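Local coordinates for protein thiosulfate sulfurtransferase RDL2, mitochondrial (PDB 6K6R) that transfers the sulfane sulfur of thiosulfate to cyanide, giving thiocyanate and sulfite, as a single-domain mitochondrial rhodanese, at residues Y33-V38 and T135-K140; K85-H88 and A94-P97; T114-A119 and E125-Y130. One frame throughout, in Å; residues are numbered along the deposited sequence.

Contact 1 of 3, residues Y33-V38 and T135-K140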
loop_
_atom_site.group_PDB
_atom_site.type_symbol
_atom_site.label_atom_id
_atom_site.label_comp_id
_atom_site.label_asym_id
_atom_site.label_seq_id
_atom_site.Cartn_x
_atom_site.Cartn_y
_atom_site.Cartn_z
ATOM N N TYR A 33 11.061 4.318 -0.541
ATOM C CA TYR A 33 11.165 3.908 -1.933
ATOM C C TYR A 33 11.052 5.119 -2.851
ATOM O O TYR A 33 10.390 6.107 -2.525
ATOM C CB TYR A 33 10.080 2.887 -2.290
ATOM C CG TYR A 33 10.343 1.495 -1.761
ATOM C CD1 TYR A 33 10.159 1.194 -0.418
ATOM C CD2 TYR A 33 10.773 0.480 -2.607
ATOM C CE1 TYR A 33 10.399 -0.077 0.069
ATOM C CE2 TYR A 33 11.014 -0.795 -2.129
ATOM C CZ TYR A 33 10.826 -1.067 -0.792
ATOM O OH TYR A 33 11.065 -2.334 -0.312
ATOM N N THR A 34 11.703 5.030 -4.008
ATOM C CA THR A 34 11.689 6.096 -4.993
ATOM C C THR A 34 10.772 5.721 -6.155
ATOM O O THR A 34 10.195 4.632 -6.200
ATOM C CB THR A 34 13.107 6.390 -5.488
ATOM O OG1 THR A 34 13.660 5.210 -6.081
ATOM C CG2 THR A 34 13.991 6.832 -4.333
ATOM N N PHE A 35 10.640 6.645 -7.109
ATOM C CA PHE A 35 9.800 6.395 -8.278
ATOM C C PHE A 35 10.284 5.174 -9.051
ATOM O O PHE A 35 9.486 4.310 -9.432
ATOM C CB PHE A 35 9.778 7.634 -9.176
ATOM C CG PHE A 35 9.007 7.448 -10.455
ATOM C CD1 PHE A 35 7.649 7.720 -10.507
ATOM C CD2 PHE A 35 9.642 7.015 -11.610
ATOM C CE1 PHE A 35 6.938 7.554 -11.682
ATOM C CE2 PHE A 35 8.936 6.845 -12.786
ATOM C CZ PHE A 35 7.583 7.116 -12.822
ATOM N N ASP A 36 11.596 5.086 -9.288
ATOM C CA ASP A 36 12.136 3.979 -10.070
ATOM C C ASP A 36 11.953 2.646 -9.354
ATOM O O ASP A 36 11.643 1.633 -9.989
ATOM C CB ASP A 36 13.612 4.226 -10.376
ATOM C CG ASP A 36 13.815 5.143 -11.567
ATOM O OD1 ASP A 36 12.922 5.194 -12.438
ATOM O OD2 ASP A 36 14.866 5.815 -11.627
ATOM N N GLN A 37 12.144 2.627 -8.032
ATOM C CA GLN A 37 11.945 1.392 -7.280
ATOM C C GLN A 37 10.491 0.945 -7.316
ATOM O O GLN A 37 10.212 -0.260 -7.322
ATOM C CB GLN A 37 12.409 1.576 -5.836
ATOM C CG GLN A 37 13.891 1.866 -5.694
ATOM C CD GLN A 37 14.271 2.251 -4.279
ATOM O OE1 GLN A 37 13.920 3.328 -3.800
ATOM N NE2 GLN A 37 14.992 1.367 -3.600
ATOM N N VAL A 38 9.555 1.893 -7.338
ATOM C CA VAL A 38 8.145 1.546 -7.463
ATOM C C VAL A 38 7.812 1.168 -8.901
ATOM O O VAL A 38 7.024 0.247 -9.146
ATOM C CB VAL A 38 7.269 2.706 -6.956
ATOM C CG1 VAL A 38 5.801 2.388 -7.146
ATOM C CG2 VAL A 38 7.560 2.985 -5.490
ATOM N N THR A 135 -0.730 11.727 -7.710
ATOM C CA THR A 135 -0.579 12.840 -8.643
ATOM C C THR A 135 0.881 13.038 -9.030
ATOM O O THR A 135 1.197 13.239 -10.209
ATOM C CB THR A 135 -1.149 14.119 -8.028
ATOM O OG1 THR A 135 -2.545 13.942 -7.754
ATOM C CG2 THR A 135 -0.969 15.295 -8.975
ATOM N N GLU A 136 1.785 12.981 -8.048
ATOM C CA GLU A 136 3.213 13.069 -8.339
ATOM C C GLU A 136 3.676 11.894 -9.188
ATOM O O GLU A 136 4.492 12.059 -10.102
ATOM C CB GLU A 136 4.007 13.131 -7.033
ATOM C CG GLU A 136 5.419 13.674 -7.178
ATOM C CD GLU A 136 6.218 13.570 -5.892
ATOM O OE1 GLU A 136 5.707 14.000 -4.835
ATOM O OE2 GLU A 136 7.359 13.063 -5.937
ATOM N N TRP A 137 3.164 10.696 -8.895
ATOM C CA TRP A 137 3.523 9.512 -9.669
ATOM C C TRP A 137 3.073 9.648 -11.119
ATOM O O TRP A 137 3.847 9.391 -12.049
ATOM C CB TRP A 137 2.908 8.274 -9.013
ATOM C CG TRP A 137 2.693 7.102 -9.926
ATOM C CD1 TRP A 137 1.600 6.860 -10.710
ATOM C CD2 TRP A 137 3.581 5.995 -10.125
ATOM N NE1 TRP A 137 1.761 5.680 -11.394
ATOM C CE2 TRP A 137 2.968 5.128 -11.051
ATOM C CE3 TRP A 137 4.837 5.656 -9.612
ATOM C CZ2 TRP A 137 3.568 3.946 -11.477
ATOM C CZ3 TRP A 137 5.432 4.481 -10.037
ATOM C CH2 TRP A 137 4.798 3.641 -10.960
ATOM N N LEU A 138 1.820 10.060 -11.330
ATOM C CA LEU A 138 1.316 10.229 -12.689
ATOM C C LEU A 138 2.002 11.384 -13.408
ATOM O O LEU A 138 2.145 11.349 -14.635
ATOM C CB LEU A 138 -0.197 10.447 -12.665
ATOM C CG LEU A 138 -1.049 9.259 -12.219
ATOM C CD1 LEU A 138 -2.499 9.674 -12.027
ATOM C CD2 LEU A 138 -0.944 8.129 -13.223
ATOM N N ALA A 139 2.432 12.409 -12.668
ATOM C CA ALA A 139 3.111 13.535 -13.299
ATOM C C ALA A 139 4.468 13.131 -13.857
ATOM O O ALA A 139 4.941 13.733 -14.829
ATOM C CB ALA A 139 3.264 14.684 -12.302
ATOM N N LYS A 140 5.104 12.119 -13.268
ATOM C CA LYS A 140 6.401 11.635 -13.717
ATOM C C LYS A 140 6.288 10.490 -14.720
ATOM O O LYS A 140 7.269 9.772 -14.942
ATOM C CB LYS A 140 7.246 11.204 -12.515
ATOM C CG LYS A 140 7.549 12.334 -11.541
ATOM C CD LYS A 140 8.188 11.816 -10.262
ATOM C CE LYS A 140 8.606 12.963 -9.354
ATOM N NZ LYS A 140 9.680 13.795 -9.965
#

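Contact 2 of 3, residues K85-H88 and A94-P97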
loop_
_atom_site.group_PDB
_atom_site.type_symbol
_atom_site.label_atom_id
_atom_site.label_comp_id
_atom_site.label_asym_id
_atom_site.label_seq_id
_atom_site.Cartn_x
_atom_site.Cartn_y
_atom_site.Cartn_z
ATOM N N LYS A 85 -10.796 -14.462 7.311
ATOM C CA LYS A 85 -11.947 -14.689 6.443
ATOM C C LYS A 85 -12.756 -13.415 6.223
ATOM O O LYS A 85 -13.209 -13.156 5.102
ATOM C CB LYS A 85 -12.833 -15.786 7.026
ATOM C CG LYS A 85 -13.980 -16.170 6.127
ATOM C CD LYS A 85 -15.241 -16.340 6.949
ATOM C CE LYS A 85 -15.160 -17.570 7.840
ATOM N NZ LYS A 85 -16.176 -17.512 8.932
ATOM N N GLU A 86 -12.960 -12.621 7.275
ATOM C CA GLU A 86 -13.705 -11.379 7.114
ATOM C C GLU A 86 -12.918 -10.359 6.301
ATOM O O GLU A 86 -13.516 -9.546 5.589
ATOM C CB GLU A 86 -14.083 -10.800 8.480
ATOM C CG GLU A 86 -15.266 -9.838 8.413
ATOM C CD GLU A 86 -15.298 -8.851 9.566
ATOM O OE1 GLU A 86 -15.718 -7.691 9.349
ATOM O OE2 GLU A 86 -14.914 -9.234 10.690
ATOM N N PHE A 87 -11.585 -10.379 6.393
ATOM C CA PHE A 87 -10.782 -9.523 5.526
ATOM C C PHE A 87 -11.034 -9.850 4.061
ATOM O O PHE A 87 -11.199 -8.946 3.234
ATOM C CB PHE A 87 -9.296 -9.671 5.861
ATOM C CG PHE A 87 -8.413 -8.631 5.215
ATOM C CD1 PHE A 87 -8.038 -8.745 3.884
ATOM C CD2 PHE A 87 -7.952 -7.545 5.941
ATOM C CE1 PHE A 87 -7.227 -7.797 3.292
ATOM C CE2 PHE A 87 -7.139 -6.591 5.352
ATOM C CZ PHE A 87 -6.777 -6.719 4.027
ATOM N N HIS A 88 -11.069 -11.141 3.723
ATOM C CA HIS A 88 -11.321 -11.536 2.343
ATOM C C HIS A 88 -12.743 -11.209 1.914
ATOM O O HIS A 88 -12.979 -10.911 0.740
ATOM C CB HIS A 88 -11.046 -13.027 2.161
ATOM C CG HIS A 88 -10.934 -13.445 0.728
ATOM N ND1 HIS A 88 -12.028 -13.551 -0.104
ATOM C CD2 HIS A 88 -9.857 -13.772 -0.024
ATOM C CE1 HIS A 88 -11.629 -13.931 -1.306
ATOM N NE2 HIS A 88 -10.317 -14.072 -1.283
ATOM N N ALA A 94 -6.882 -11.701 -0.429
ATOM C CA ALA A 94 -6.362 -12.368 0.756
ATOM C C ALA A 94 -5.719 -11.366 1.706
ATOM O O ALA A 94 -5.040 -10.426 1.281
ATOM C CB ALA A 94 -5.347 -13.439 0.360
ATOM N N LYS A 95 -5.941 -11.569 2.999
ATOM C CA LYS A 95 -5.241 -10.791 4.008
ATOM C C LYS A 95 -3.753 -11.104 3.917
ATOM O O LYS A 95 -3.364 -12.272 4.081
ATOM C CB LYS A 95 -5.768 -11.101 5.407
ATOM C CG LYS A 95 -4.921 -10.510 6.525
ATOM C CD LYS A 95 -5.734 -10.294 7.793
ATOM C CE LYS A 95 -4.892 -10.548 9.034
ATOM N NZ LYS A 95 -5.229 -9.612 10.142
ATOM N N PRO A 96 -2.901 -10.121 3.646
ATOM C CA PRO A 96 -1.478 -10.401 3.423
ATOM C C PRO A 96 -0.848 -11.052 4.639
ATOM O O PRO A 96 -1.137 -10.667 5.783
ATOM C CB PRO A 96 -0.876 -9.011 3.162
ATOM C CG PRO A 96 -1.891 -8.034 3.668
ATOM C CD PRO A 96 -3.219 -8.691 3.494
ATOM N N PRO A 97 -0.001 -12.059 4.435
ATOM C CA PRO A 97 0.748 -12.627 5.562
ATOM C C PRO A 97 1.631 -11.571 6.206
ATOM O O PRO A 97 2.071 -10.617 5.561
ATOM C CB PRO A 97 1.581 -13.741 4.915
ATOM C CG PRO A 97 0.875 -14.058 3.635
ATOM C CD PRO A 97 0.258 -12.774 3.174
#

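Contact 3 of 3, residues T114-A119 and E125-Y130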
loop_
_atom_site.group_PDB
_atom_site.type_symbol
_atom_site.label_atom_id
_atom_site.label_comp_id
_atom_site.label_asym_id
_atom_site.label_seq_id
_atom_site.Cartn_x
_atom_site.Cartn_y
_atom_site.Cartn_z
ATOM N N THR A 114 -0.119 7.162 8.600
ATOM C CA THR A 114 -0.987 6.530 9.588
ATOM C C THR A 114 -1.208 5.056 9.270
ATOM O O THR A 114 -1.274 4.222 10.182
ATOM C CB THR A 114 -2.324 7.267 9.663
ATOM O OG1 THR A 114 -2.094 8.681 9.665
ATOM C CG2 THR A 114 -3.070 6.883 10.926
ATOM N N ALA A 115 -1.322 4.715 7.985
ATOM C CA ALA A 115 -1.557 3.324 7.609
ATOM C C ALA A 115 -0.348 2.451 7.918
ATOM O O ALA A 115 -0.498 1.313 8.379
ATOM C CB ALA A 115 -1.920 3.234 6.128
ATOM N N GLU A 116 0.860 2.963 7.666
ATOM C CA GLU A 116 2.065 2.205 7.990
ATOM C C GLU A 116 2.179 1.976 9.491
ATOM O O GLU A 116 2.519 0.871 9.935
ATOM C CB GLU A 116 3.302 2.934 7.463
ATOM C CG GLU A 116 4.579 2.103 7.491
ATOM C CD GLU A 116 5.291 2.159 8.832
ATOM O OE1 GLU A 116 5.124 3.164 9.555
ATOM O OE2 GLU A 116 6.014 1.196 9.163
ATOM N N GLU A 117 1.907 3.011 10.289
ATOM C CA GLU A 117 1.953 2.861 11.740
ATOM C C GLU A 117 0.916 1.854 12.220
ATOM O O GLU A 117 1.176 1.073 13.143
ATOM C CB GLU A 117 1.738 4.216 12.412
ATOM C CG GLU A 117 2.444 4.371 13.745
ATOM C CD GLU A 117 2.098 5.674 14.436
ATOM O OE1 GLU A 117 1.621 6.604 13.750
ATOM O OE2 GLU A 117 2.301 5.769 15.664
ATOM N N LEU A 118 -0.268 1.857 11.603
ATOM C CA LEU A 118 -1.288 0.881 11.968
ATOM C C LEU A 118 -0.876 -0.526 11.554
ATOM O O LEU A 118 -1.165 -1.496 12.263
ATOM C CB LEU A 118 -2.627 1.262 11.337
ATOM C CG LEU A 118 -3.353 2.432 12.005
ATOM C CD1 LEU A 118 -4.517 2.904 11.151
ATOM C CD2 LEU A 118 -3.826 2.042 13.396
ATOM N N ALA A 119 -0.193 -0.656 10.411
ATOM C CA ALA A 119 0.284 -1.966 9.983
ATOM C C ALA A 119 1.265 -2.551 10.990
ATOM O O ALA A 119 1.185 -3.737 11.330
ATOM C CB ALA A 119 0.930 -1.866 8.601
ATOM N N GLU A 125 5.691 -5.967 10.561
ATOM C CA GLU A 125 6.912 -5.262 10.926
ATOM C C GLU A 125 7.858 -5.036 9.750
ATOM O O GLU A 125 8.881 -4.365 9.920
ATOM C CB GLU A 125 7.650 -6.015 12.040
ATOM C CG GLU A 125 6.733 -6.665 13.069
ATOM C CD GLU A 125 6.198 -5.679 14.094
ATOM O OE1 GLU A 125 6.635 -4.507 14.095
ATOM O OE2 GLU A 125 5.347 -6.078 14.912
ATOM N N ASN A 126 7.544 -5.572 8.573
ATOM C CA ASN A 126 8.302 -5.320 7.350
ATOM C C ASN A 126 7.461 -4.381 6.490
ATOM O O ASN A 126 6.501 -4.812 5.844
ATOM C CB ASN A 126 8.617 -6.626 6.625
ATOM C CG ASN A 126 9.691 -6.465 5.566
ATOM O OD1 ASN A 126 10.285 -5.395 5.423
ATOM N ND2 ASN A 126 9.943 -7.530 4.814
ATOM N N THR A 127 7.808 -3.095 6.496
ATOM C CA THR A 127 7.015 -2.077 5.822
ATOM C C THR A 127 7.911 -1.149 5.013
ATOM O O THR A 127 9.118 -1.046 5.245
ATOM C CB THR A 127 6.191 -1.236 6.815
ATOM O OG1 THR A 127 7.071 -0.433 7.612
ATOM C CG2 THR A 127 5.353 -2.124 7.724
ATOM N N GLY A 128 7.284 -0.464 4.050
ATOM C CA GLY A 128 7.957 0.554 3.273
ATOM C C GLY A 128 7.001 1.688 2.955
ATOM O O GLY A 128 5.798 1.596 3.205
ATOM N N ILE A 129 7.556 2.763 2.400
ATOM C CA ILE A 129 6.774 3.950 2.064
ATOM C C ILE A 129 7.310 4.554 0.773
ATOM O O ILE A 129 8.522 4.740 0.622
ATOM C CB ILE A 129 6.801 5.003 3.192
ATOM C CG1 ILE A 129 8.242 5.329 3.593
ATOM C CG2 ILE A 129 5.995 4.530 4.394
ATOM C CD1 ILE A 129 8.402 6.688 4.242
ATOM N N TYR A 130 6.404 4.859 -0.157
ATOM C CA TYR A 130 6.736 5.671 -1.316
ATOM C C TYR A 130 6.231 7.082 -1.058
ATOM O O TYR A 130 5.012 7.308 -1.097
ATOM C CB TYR A 130 6.113 5.102 -2.588
ATOM C CG TYR A 130 6.207 6.033 -3.779
ATOM C CD1 TYR A 130 7.424 6.590 -4.155
ATOM C CD2 TYR A 130 5.080 6.358 -4.524
ATOM C CE1 TYR A 130 7.516 7.443 -5.240
ATOM C CE2 TYR A 130 5.163 7.210 -5.611
ATOM C CZ TYR A 130 6.383 7.749 -5.964
ATOM O OH TYR A 130 6.472 8.598 -7.044
#

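Contact 1 of 3, residues Y33-V38 and T135-K140
The F35 ring runs across the indole of W137 at about a right angle to it as a side chain, while the ring planes meet at only 42°, too oblique to count as a stack or as an edge-to-face pair. Their closest atoms are F35 CE1 and W137 CE3, 3.5 Å apart, with F35 CD1 almost as near. With CG anti to the backbone N (chi1 176°), F35 swings off the first turn of helix 35-43 and reaches the last turn of helix 134-139. There K140, next after A139, lays its CB over one face of the phenyl ring, a CH-pi contact 4.2 Å from CB to the F35 centroid. The carbonyl of K140 comes up on the same phenyl group, its O 3.4 Å from F35 CZ, while the rest of the lysine chain carries NZ away. V38, one turn further on, adds its CG1 branch at 3.6 Å from W137 CZ3, the benzo part of the indole thus meeting both F35 and V38. At the other end of the indole, NE1 is bonded to the hydroxyl of Y63. The start of helix 35-43 is tied down separately: T34 is its N-cap, and Q37 OE1 accepts from T34 N (2.8 Å) and T34 OG1, which arrive from opposite faces of the amide. Y130, which follows strand 127-129, lies against both F35 and V38. Across the two segments the grip is mainly aromatic and aliphatic carbon, with one backbone carbonyl oxygen against the F35 ring, and the polar bonds of W137 and T34 go elsewhere.

Contact 2 of 3, residues K85-H88 and A94-P97
F87 and K95 face each other with CA atoms 5.9 Å apart, and H88 and A94 with theirs at 5.3 Å, because the chain turns back after helix 84-91 and the loop crosses beside the first half of that helix. F87 carries most of the contact. Its CG stands anti to the backbone N (chi1 -168°), which swings the ring out to the returning loop, and K95 CB settles over one face, a CH-pi contact 4.0 Å from CB to the F87 centroid. The backbone is just as near, with K95 CA 3.5 Å from F87 CD1. P96 CD touches the far end of the ring at 4.1 Å from F87 CZ. Beside this, H88 brings CD2 to 3.6 Å from A94 N. K95 then runs on past the ring and hands its NZ to the carbonyls of L82 and L80. Were F87 replaced by alanine, K95 CB and P96 CD would probably face a gap, with the polar bonds of K95 and P96 left to hold the loop. Around the pair, F91 of the same helix meets the F87 ring, I71 from just after strand 69-70 packs on it, and Y124, which follows helix 111-121, bonds through its hydroxyl to P96 O as the loop heads for strand 101-104.

Contact 3 of 3, residues T114-A119 and E125-Y130
The carboxylate of E116 is the flat group here, and T127 straddles its plane at the OE2 corner: OG1 lies to one side, CG2 to the other. OG1 donates to OE2 at 2.5 Å, a very short bond whose exact length should not be pressed at this resolution. The hydroxyl approaches from the CG flank of OE2, far from OE1, tilted about 18° out of the carboxylate plane. E116 gets there by a bend: the chain leaves the helix with CG anti to the backbone N, then turns sharply at chi2 (-85°), bringing the acid down beside the threonine. T127 meets it with OG1 in the crowded position between its own backbone N and carbonyl carbon. The aliphatic part of the glutamate packs too, its CG 4.2 Å from I129 CG2, and A119 borders the methyl of T127 one turn along, CB to CG2 about 4.5 Å. OE2 also forms a salt bridge with R120 NE, so this buried oxygen has two donors, and the arginine probably offsets its charge. Helix 114-119 and strand 127-129 run antiparallel at 175°, their axes 9.3 Å apart, as expected of the beta-alpha-beta crossover that leads from strand 101-104 through helix 111-121 to strand 127-129. F104 of the first strand touches E116 and A119, and P30, just ahead of strand 31-32, covers E116, T127 and I129; strand 127-129 itself bonds to both of these strands, between which it lies in the parallel sheet.

Contact 1 closes the largest loop, joining helix 35-43 to helix 134-139; contacts 2 and 3 follow one after the other inside it. Contact 3 sits nearest the middle, its centre 18 Å from that of contact 1 and 17 Å from that of contact 2, which lie 28 Å apart on opposite sides of the chain's centre. Contacts 1 and 3 touch, Y33 N probably bonding to I129 O at 2.8 Å, and pack helices about the parallel sheet. Contacts 2 and 3, no nearer than about 7 Å, are joined along the chain by strand 101-104; the loop after it, with the predicted catalytic C106, found as a persulfide, opens into helix 111-121 of contact 3.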